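Homospermidine synthase (Legionella pneumophila subsp. pneumophila str. Philadelphia 1, PDB 2PH5) binds NAD and probably catalyses the NAD-dependent formation of the polyamine homospermidine from putrescine units. Local coordinates at residues L162-I167 with H293-S298; S298-L303 with P315-A320; G220-T225 with G230-G235. One frame throughout, in Å; residues are numbered along the deposited sequence.

Contact 1 of 3, residues L162-I167 with H293-S298; sequences LVSHFI and HAETIS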
loop_
_atom_site.group_PDB
_atom_site.type_symbol
_atom_site.label_atom_id
_atom_site.label_comp_id
_atom_site.label_asym_id
_atom_site.label_seq_id
_atom_site.Cartn_x
_atom_site.Cartn_y
_atom_site.Cartn_z
ATOM N N LEU A 162 -9.808 21.882 -14.470
ATOM C CA LEU A 162 -8.843 21.769 -15.539
ATOM C C LEU A 162 -9.098 20.519 -16.371
ATOM O O LEU A 162 -8.922 20.525 -17.591
ATOM C CB LEU A 162 -7.446 21.708 -14.935
ATOM C CG LEU A 162 -6.259 21.663 -15.882
ATOM C CD1 LEU A 162 -6.251 22.895 -16.783
ATOM C CD2 LEU A 162 -4.992 21.599 -15.048
ATOM N N VAL A 163 -9.525 19.455 -15.700
ATOM C CA VAL A 163 -9.787 18.172 -16.343
ATOM C C VAL A 163 -10.801 18.269 -17.484
ATOM O O VAL A 163 -10.640 17.638 -18.529
ATOM C CB VAL A 163 -10.225 17.129 -15.272
ATOM C CG1 VAL A 163 -11.213 16.122 -15.850
ATOM C CG2 VAL A 163 -8.996 16.402 -14.772
ATOM N N SER A 164 -11.833 19.076 -17.280
ATOM C CA SER A 164 -12.851 19.285 -18.294
ATOM C C SER A 164 -12.185 19.929 -19.517
ATOM O O SER A 164 -12.416 19.523 -20.654
ATOM C CB SER A 164 -13.946 20.184 -17.722
ATOM O OG SER A 164 -14.770 20.722 -18.733
ATOM N N HIS A 165 -11.332 20.917 -19.290
ATOM C CA HIS A 165 -10.665 21.556 -20.413
ATOM C C HIS A 165 -9.701 20.619 -21.122
ATOM O O HIS A 165 -9.443 20.789 -22.314
ATOM C CB HIS A 165 -9.936 22.813 -19.955
ATOM C CG HIS A 165 -10.836 23.806 -19.300
ATOM N ND1 HIS A 165 -10.578 24.336 -18.054
ATOM C CD2 HIS A 165 -12.016 24.333 -19.697
ATOM C CE1 HIS A 165 -11.565 25.142 -17.710
ATOM N NE2 HIS A 165 -12.450 25.159 -18.688
ATOM N N PHE A 166 -9.163 19.634 -20.404
ATOM C CA PHE A 166 -8.245 18.687 -21.032
ATOM C C PHE A 166 -9.022 17.742 -21.946
ATOM O O PHE A 166 -8.532 17.347 -23.003
ATOM C CB PHE A 166 -7.465 17.868 -19.988
ATOM C CG PHE A 166 -6.350 18.626 -19.294
ATOM C CD1 PHE A 166 -5.700 19.690 -19.921
ATOM C CD2 PHE A 166 -5.912 18.229 -18.025
ATOM C CE1 PHE A 166 -4.630 20.345 -19.298
ATOM C CE2 PHE A 166 -4.841 18.876 -17.388
ATOM C CZ PHE A 166 -4.199 19.934 -18.026
ATOM N N ILE A 167 -10.236 17.382 -21.547
ATOM C CA ILE A 167 -11.030 16.481 -22.368
ATOM C C ILE A 167 -11.347 17.122 -23.719
ATOM O O ILE A 167 -11.201 16.484 -24.761
ATOM C CB ILE A 167 -12.325 16.063 -21.637
ATOM C CG1 ILE A 167 -11.985 14.985 -20.599
ATOM C CG2 ILE A 167 -13.364 15.551 -22.640
ATOM C CD1 ILE A 167 -13.140 14.578 -19.700
ATOM N N HIS A 293 -15.777 11.412 -7.397
ATOM C CA HIS A 293 -15.651 12.865 -7.592
ATOM C C HIS A 293 -16.938 13.542 -8.061
ATOM O O HIS A 293 -17.936 12.882 -8.367
ATOM C CB HIS A 293 -14.503 13.208 -8.545
ATOM C CG HIS A 293 -13.333 13.864 -7.871
ATOM N ND1 HIS A 293 -13.394 15.134 -7.334
ATOM C CD2 HIS A 293 -12.073 13.424 -7.649
ATOM C CE1 HIS A 293 -12.222 15.446 -6.814
ATOM N NE2 HIS A 293 -11.400 14.426 -6.991
ATOM N N ALA A 294 -16.910 14.869 -8.114
ATOM C CA ALA A 294 -18.087 15.636 -8.515
ATOM C C ALA A 294 -18.282 15.694 -10.021
ATOM O O ALA A 294 -19.355 15.362 -10.529
ATOM C CB ALA A 294 -17.997 17.053 -7.949
ATOM N N GLU A 295 -17.235 16.115 -10.723
ATOM C CA GLU A 295 -17.273 16.257 -12.173
ATOM C C GLU A 295 -17.466 14.955 -12.956
ATOM O O GLU A 295 -17.180 14.901 -14.154
ATOM C CB GLU A 295 -15.999 16.964 -12.661
ATOM C CG GLU A 295 -16.257 18.269 -13.422
ATOM C CD GLU A 295 -14.985 18.928 -13.938
ATOM O OE1 GLU A 295 -15.093 19.960 -14.633
ATOM O OE2 GLU A 295 -13.882 18.422 -13.654
ATOM N N THR A 296 -17.938 13.906 -12.289
ATOM C CA THR A 296 -18.167 12.641 -12.978
ATOM C C THR A 296 -19.527 12.699 -13.665
ATOM O O THR A 296 -19.648 12.398 -14.849
ATOM C CB THR A 296 -18.154 11.439 -12.007
ATOM O OG1 THR A 296 -16.887 11.372 -11.346
ATOM C CG2 THR A 296 -18.391 10.143 -12.762
ATOM N N ILE A 297 -20.547 13.104 -12.917
ATOM C CA ILE A 297 -21.890 13.193 -13.463
ATOM C C ILE A 297 -22.029 14.338 -14.461
ATOM O O ILE A 297 -22.672 14.197 -15.504
ATOM C CB ILE A 297 -22.919 13.382 -12.345
ATOM C CG1 ILE A 297 -22.708 12.311 -11.272
ATOM C CG2 ILE A 297 -24.330 13.333 -12.921
ATOM C CD1 ILE A 297 -22.563 10.901 -11.813
ATOM N N SER A 298 -21.417 15.471 -14.136
ATOM C CA SER A 298 -21.471 16.639 -15.002
ATOM C C SER A 298 -20.791 16.369 -16.346
ATOM O O SER A 298 -21.303 16.764 -17.391
ATOM C CB SER A 298 -20.819 17.837 -14.309
ATOM O OG SER A 298 -19.471 17.556 -13.969
#
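Glu295 reaches from helix 295-302 to the flank of helix 158-176, and its carboxylate carries this small, buried contact against Val163 and Ser164. The glutamate chain is stretched out (chi2 -178°), long enough to bridge helices whose nearest CA atoms, those of Ser164 and Glu295, are 8.1 Å apart. The two carboxylate oxygens meet different neighbours. Glu295 OE1 lies against the methylene of Ser164, at 3.3 Å from CB, while Glu295 OE2 is 4.2 Å from Val163 CG1. Val163 and Glu295 run past each other in opposite senses, each leaving its own helix for the other. In Ser164 the backbone points CB at the carboxylate, and a chi1 of 164° swings OG aside, to 4.2 Å from Glu295 OE1, too far for a hydrogen bond. Serine and valine suit this flank because both are compact enough to let an acidic group approach the helix.

The polar reason for the approach lies just upstream: Glu295 OE2 accepts a hydrogen bond from the backbone N of Gly161, near the N-terminal end of helix 158-176, where a carboxylate probably also gains from the helix dipole. Leu299, one turn further along helix 295-302, continues the packing against Val163 and Ser164, and Pro418 and Glu419 also touch the glutamate side chain. Asn159 and Pro160, at the beginning of helix 158-176, bind NAD, and the Glu295 side chain comes within about 7 Å of the dinucleotide. An acidic side chain reaching from a second helix to this N-terminal end thus forms part of the surroundings of the NAD site, in the C-terminal part of a protein assigned to the saccharopine dehydrogenase family.

Contact 2 of 3, residues S298-L303 with P315-A320; sequences SLTNFL and PTVHYA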
loop_
_atom_site.group_PDB
_atom_site.type_symbol
_atom_site.label_atom_id
_atom_site.label_comp_id
_atom_site.label_asym_id
_atom_site.label_seq_id
_atom_site.Cartn_x
_atom_site.Cartn_y
_atom_site.Cartn_z
ATOM N N SER A 298 -21.417 15.471 -14.136
ATOM C CA SER A 298 -21.471 16.639 -15.002
ATOM C C SER A 298 -20.791 16.369 -16.346
ATOM O O SER A 298 -21.303 16.764 -17.391
ATOM C CB SER A 298 -20.819 17.837 -14.309
ATOM O OG SER A 298 -19.471 17.556 -13.969
ATOM N N LEU A 299 -19.648 15.693 -16.329
ATOM C CA LEU A 299 -18.946 15.394 -17.572
ATOM C C LEU A 299 -19.705 14.369 -18.397
ATOM O O LEU A 299 -19.849 14.523 -19.608
ATOM C CB LEU A 299 -17.534 14.866 -17.295
ATOM C CG LEU A 299 -16.530 15.904 -16.802
ATOM C CD1 LEU A 299 -15.193 15.244 -16.494
ATOM C CD2 LEU A 299 -16.373 16.984 -17.859
ATOM N N THR A 300 -20.187 13.320 -17.740
ATOM C CA THR A 300 -20.925 12.271 -18.433
ATOM C C THR A 300 -22.114 12.846 -19.209
ATOM O O THR A 300 -22.258 12.588 -20.407
ATOM C CB THR A 300 -21.420 11.198 -17.445
ATOM O OG1 THR A 300 -20.297 10.589 -16.801
ATOM C CG2 THR A 300 -22.209 10.130 -18.174
ATOM N N ASN A 301 -22.950 13.627 -18.527
ATOM C CA ASN A 301 -24.108 14.243 -19.154
ATOM C C ASN A 301 -23.649 15.190 -20.262
ATOM O O ASN A 301 -24.264 15.266 -21.322
ATOM C CB ASN A 301 -24.937 15.019 -18.121
ATOM C CG ASN A 301 -25.655 14.105 -17.134
ATOM O OD1 ASN A 301 -25.670 12.884 -17.301
ATOM N ND2 ASN A 301 -26.265 14.696 -16.113
ATOM N N PHE A 302 -22.558 15.905 -20.013
ATOM C CA PHE A 302 -22.015 16.841 -20.992
ATOM C C PHE A 302 -21.642 16.120 -22.287
ATOM O O PHE A 302 -21.632 16.724 -23.352
ATOM C CB PHE A 302 -20.777 17.536 -20.420
ATOM C CG PHE A 302 -20.214 18.608 -21.309
ATOM C CD1 PHE A 302 -20.902 19.809 -21.496
ATOM C CD2 PHE A 302 -18.991 18.428 -21.950
ATOM C CE1 PHE A 302 -20.379 20.820 -22.308
ATOM C CE2 PHE A 302 -18.460 19.429 -22.762
ATOM C CZ PHE A 302 -19.158 20.629 -22.941
ATOM N N LEU A 303 -21.335 14.831 -22.194
ATOM C CA LEU A 303 -20.962 14.057 -23.377
ATOM C C LEU A 303 -22.020 13.024 -23.730
ATOM O O LEU A 303 -21.731 12.021 -24.380
ATOM C CB LEU A 303 -19.627 13.354 -23.154
ATOM C CG LEU A 303 -18.459 14.314 -22.958
ATOM C CD1 LEU A 303 -17.223 13.540 -22.519
ATOM C CD2 LEU A 303 -18.210 15.076 -24.262
ATOM N N PRO A 315 -20.292 7.895 -22.890
ATOM C CA PRO A 315 -19.089 7.152 -22.507
ATOM C C PRO A 315 -19.074 6.879 -21.010
ATOM O O PRO A 315 -19.812 7.501 -20.247
ATOM C CB PRO A 315 -17.965 8.093 -22.919
ATOM C CG PRO A 315 -18.557 9.437 -22.616
ATOM C CD PRO A 315 -19.972 9.310 -23.166
ATOM N N THR A 316 -18.247 5.931 -20.595
ATOM C CA THR A 316 -18.116 5.623 -19.181
ATOM C C THR A 316 -17.083 6.628 -18.672
ATOM O O THR A 316 -16.081 6.892 -19.345
ATOM C CB THR A 316 -17.631 4.161 -18.973
ATOM O OG1 THR A 316 -18.732 3.266 -19.170
ATOM C CG2 THR A 316 -17.062 3.958 -17.573
ATOM N N VAL A 317 -17.348 7.212 -17.507
ATOM C CA VAL A 317 -16.447 8.195 -16.923
ATOM C C VAL A 317 -16.259 7.981 -15.427
ATOM O O VAL A 317 -17.230 7.893 -14.674
ATOM C CB VAL A 317 -16.964 9.642 -17.107
ATOM C CG1 VAL A 317 -15.927 10.631 -16.575
ATOM C CG2 VAL A 317 -17.263 9.915 -18.576
ATOM N N HIS A 318 -14.999 7.909 -15.014
ATOM C CA HIS A 318 -14.654 7.744 -13.621
ATOM C C HIS A 318 -13.185 8.090 -13.405
ATOM O O HIS A 318 -12.438 8.292 -14.364
ATOM C CB HIS A 318 -14.971 6.319 -13.131
ATOM C CG HIS A 318 -14.090 5.253 -13.704
ATOM N ND1 HIS A 318 -12.754 5.138 -13.378
ATOM C CD2 HIS A 318 -14.366 4.219 -14.534
ATOM C CE1 HIS A 318 -12.250 4.076 -13.980
ATOM N NE2 HIS A 318 -13.206 3.499 -14.687
ATOM N N TYR A 319 -12.794 8.157 -12.137
ATOM C CA TYR A 319 -11.448 8.523 -11.717
ATOM C C TYR A 319 -10.567 7.275 -11.472
ATOM O O TYR A 319 -11.035 6.270 -10.943
ATOM C CB TYR A 319 -11.586 9.372 -10.433
ATOM C CG TYR A 319 -10.390 10.210 -10.009
ATOM C CD1 TYR A 319 -10.347 10.810 -8.741
ATOM C CD2 TYR A 319 -9.301 10.399 -10.864
ATOM C CE1 TYR A 319 -9.237 11.577 -8.335
ATOM C CE2 TYR A 319 -8.194 11.159 -10.476
ATOM C CZ TYR A 319 -8.170 11.744 -9.213
ATOM O OH TYR A 319 -7.077 12.502 -8.842
ATOM N N ALA A 320 -9.303 7.346 -11.888
ATOM C CA ALA A 320 -8.316 6.270 -11.704
ATOM C C ALA A 320 -7.124 6.971 -11.046
ATOM O O ALA A 320 -6.184 7.403 -11.722
ATOM C CB ALA A 320 -7.904 5.681 -13.062
#
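Thr300 touches Val317 and Pro315 with different branches, each set to its own task. With chi1 at -61°, OG1 sits beside the backbone N and bonds back to Thr296 O one turn earlier in the helix, while CG2 lies anti to that N. This places Thr300 OG1 alongside the valine branch point, 3.5 Å from Val317 CB and 3.6 Å from Val317 CG2. The threonine methyl, Thr300 CG2, reaches to 4.1 Å from Pro315 O. Val317 has CG1 anti to its backbone N (chi1 -175°) and CG2 beside it, and its branches slide past the threonine in the opposite sense. A beta-branched residue suits both places, being short and stiff where helix 295-302 lies close on strand 311-322.

Where the helix ends, the CB of Leu303 points at the proline ring, 4.1 Å from Pro315 CD, and Leu303 O comes within 3.5 Å of the same Pro315 CD. On the strand side, proline offers a rigid apolar ring to this turn. As the threonine hydroxyl is already engaged within its own helix, the chemistry implies that the helix and strand adhere by shape and dispersion, with no polar pairing across them.

Contact 3 of 3, residues G220-T225 with G230-G235; sequences GEFVNT and GLILEG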
loop_
_atom_site.group_PDB
_atom_site.type_symbol
_atom_site.label_atom_id
_atom_site.label_comp_id
_atom_site.label_asym_id
_atom_site.label_seq_id
_atom_site.Cartn_x
_atom_site.Cartn_y
_atom_site.Cartn_z
ATOM N N GLY A 220 0.464 6.508 12.537
ATOM C CA GLY A 220 -0.544 7.363 13.137
ATOM C C GLY A 220 -0.850 8.671 12.451
ATOM O O GLY A 220 -1.397 9.579 13.072
ATOM N N GLU A 221 -0.519 8.790 11.174
ATOM C CA GLU A 221 -0.796 10.039 10.489
ATOM C C GLU A 221 -1.130 9.788 9.037
ATOM O O GLU A 221 -0.600 8.867 8.419
ATOM C CB GLU A 221 0.418 10.963 10.580
ATOM C CG GLU A 221 1.550 10.586 9.642
ATOM C CD GLU A 221 2.768 11.489 9.789
ATOM O OE1 GLU A 221 2.589 12.675 10.150
ATOM O OE2 GLU A 221 3.900 11.013 9.530
ATOM N N PHE A 222 -2.026 10.602 8.495
ATOM C CA PHE A 222 -2.392 10.480 7.095
ATOM C C PHE A 222 -1.610 11.580 6.366
ATOM O O PHE A 222 -1.816 12.770 6.613
ATOM C CB PHE A 222 -3.901 10.658 6.919
ATOM C CG PHE A 222 -4.419 10.149 5.603
ATOM C CD1 PHE A 222 -4.221 10.878 4.429
ATOM C CD2 PHE A 222 -5.084 8.923 5.525
ATOM C CE1 PHE A 222 -4.678 10.395 3.198
ATOM C CE2 PHE A 222 -5.544 8.431 4.299
ATOM C CZ PHE A 222 -5.342 9.169 3.131
ATOM N N VAL A 223 -0.698 11.168 5.490
ATOM C CA VAL A 223 0.141 12.096 4.743
ATOM C C VAL A 223 -0.277 12.166 3.273
ATOM O O VAL A 223 -0.500 11.141 2.621
ATOM C CB VAL A 223 1.631 11.681 4.861
ATOM C CG1 VAL A 223 2.541 12.762 4.287
ATOM C CG2 VAL A 223 1.975 11.451 6.324
ATOM N N ASN A 224 -0.386 13.385 2.751
ATOM C CA ASN A 224 -0.811 13.568 1.374
ATOM C C ASN A 224 -0.298 14.879 0.802
ATOM O O ASN A 224 0.029 15.815 1.535
ATOM C CB ASN A 224 -2.339 13.507 1.299
ATOM C CG ASN A 224 -2.856 13.418 -0.129
ATOM O OD1 ASN A 224 -2.193 12.877 -1.015
ATOM N ND2 ASN A 224 -4.058 13.939 -0.350
ATOM N N THR A 225 -0.214 14.939 -0.518
ATOM C CA THR A 225 0.267 16.134 -1.176
ATOM C C THR A 225 -0.782 17.228 -1.135
ATOM O O THR A 225 -0.503 18.378 -1.466
ATOM C CB THR A 225 0.675 15.815 -2.605
ATOM O OG1 THR A 225 -0.371 15.080 -3.249
ATOM C CG2 THR A 225 1.955 14.965 -2.592
ATOM N N GLY A 230 -9.759 15.487 2.576
ATOM C CA GLY A 230 -10.431 15.411 1.295
ATOM C C GLY A 230 -10.272 14.008 0.722
ATOM O O GLY A 230 -11.248 13.382 0.302
ATOM N N LEU A 231 -9.046 13.493 0.712
ATOM C CA LEU A 231 -8.813 12.156 0.173
ATOM C C LEU A 231 -9.540 11.080 0.980
ATOM O O LEU A 231 -10.168 10.189 0.414
ATOM C CB LEU A 231 -7.317 11.850 0.116
ATOM C CG LEU A 231 -6.911 10.480 -0.435
ATOM C CD1 LEU A 231 -7.398 10.299 -1.870
ATOM C CD2 LEU A 231 -5.405 10.373 -0.360
ATOM N N ILE A 232 -9.463 11.177 2.301
ATOM C CA ILE A 232 -10.122 10.227 3.185
ATOM C C ILE A 232 -11.630 10.167 2.924
ATOM O O ILE A 232 -12.191 9.087 2.708
ATOM C CB ILE A 232 -9.884 10.610 4.655
ATOM C CG1 ILE A 232 -8.396 10.481 4.979
ATOM C CG2 ILE A 232 -10.736 9.738 5.577
ATOM C CD1 ILE A 232 -8.035 10.930 6.373
ATOM N N LEU A 233 -12.273 11.333 2.943
ATOM C CA LEU A 233 -13.712 11.425 2.716
ATOM C C LEU A 233 -14.085 10.798 1.361
ATOM O O LEU A 233 -15.004 9.985 1.281
ATOM C CB LEU A 233 -14.174 12.889 2.771
ATOM C CG LEU A 233 -15.678 13.101 2.983
ATOM C CD1 LEU A 233 -16.003 12.811 4.452
ATOM C CD2 LEU A 233 -16.091 14.528 2.631
ATOM N N GLU A 234 -13.371 11.168 0.304
ATOM C CA GLU A 234 -13.641 10.605 -1.016
ATOM C C GLU A 234 -13.489 9.085 -1.030
ATOM O O GLU A 234 -14.326 8.372 -1.589
ATOM C CB GLU A 234 -12.715 11.230 -2.057
ATOM C CG GLU A 234 -13.188 12.590 -2.532
ATOM C CD GLU A 234 -12.076 13.429 -3.146
ATOM O OE1 GLU A 234 -11.144 12.848 -3.759
ATOM O OE2 GLU A 234 -12.154 14.681 -3.016
ATOM N N GLY A 235 -12.431 8.590 -0.397
ATOM C CA GLY A 235 -12.210 7.157 -0.358
ATOM C C GLY A 235 -13.225 6.405 0.489
ATOM O O GLY A 235 -13.401 5.194 0.338
#
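Phe222 meets Leu231 and Ile232 because its CG lies anti to the backbone N (chi1 -163°), which swings the ring off strand 221-224 toward helix 228-236. Ile232 answers with the other choice: CG1 stands beside its own backbone N (chi1 -65°), so that a side chain leaving the helix obliquely brings CG1 and CD1 over the aromatic face. Ile232 CG1 is 3.7 Å from the Phe222 ring centroid and 15° off the ring normal, a CH-pi contact, with CD1 farther along at 3.7 Å from Phe222 CD2. Leu231 approaches the same ring from another direction. Its CD2 lies in the ring plane at the edge, 3.6 Å from Phe222 CE1, and the two side chains cross at about a right angle. One flat group is therefore held on a face by isoleucine and at its rim by leucine.

The architecture is a strand followed through a short turn by a helix, the two lying nearly perpendicular. In that turn Ser227, just before helix 228-236, uses its OG in a hydrogen bond with Gly230 N. Strand 221-224 pairs in parallel with strand 344-347, and helix 325-336 also touches Phe222 through Ser330 and Ile331, so the phenyl ring is a shared apolar element between two helices.

Two residues on, Asn224 projects from the strand toward helix 228-236, as alternation in a strand requires. Its amide lies across the leucine: Asn224 ND2 is 3.8 Å from Leu231 CD2 and 3.9 Å from Leu231 CB. A single leucine methyl, CD2, thus lies between the phenyl edge and the amide. The Asn224 side chain meets the leucine through nonpolar contact, about 8 Å from the bound NAD.

From the N terminus, residues 162-167 on helix 158-176 come first, and the chain comes back against them at 293-298, closing contact 1. Within that long excursion contact 3 opens and closes, packing helix 228-236 against strand 221-224 of the parallel pair with 344-347. Contact 2 follows in series: it begins at Ser298, shared with contact 1, and closes at 315-320 after the chain turns through strand 305-306. Helix 295-302 is thus common to contacts 1 and 2, linking helix 158-176 to strand 311-322 of the mixed sheet, with Thr296 CG2 touching Val317 O. Contact 3 lies farther off, about 21 Å from contact 1 between centres, though His293 NE2 and Glu234 OE1 approach to 3.6 Å.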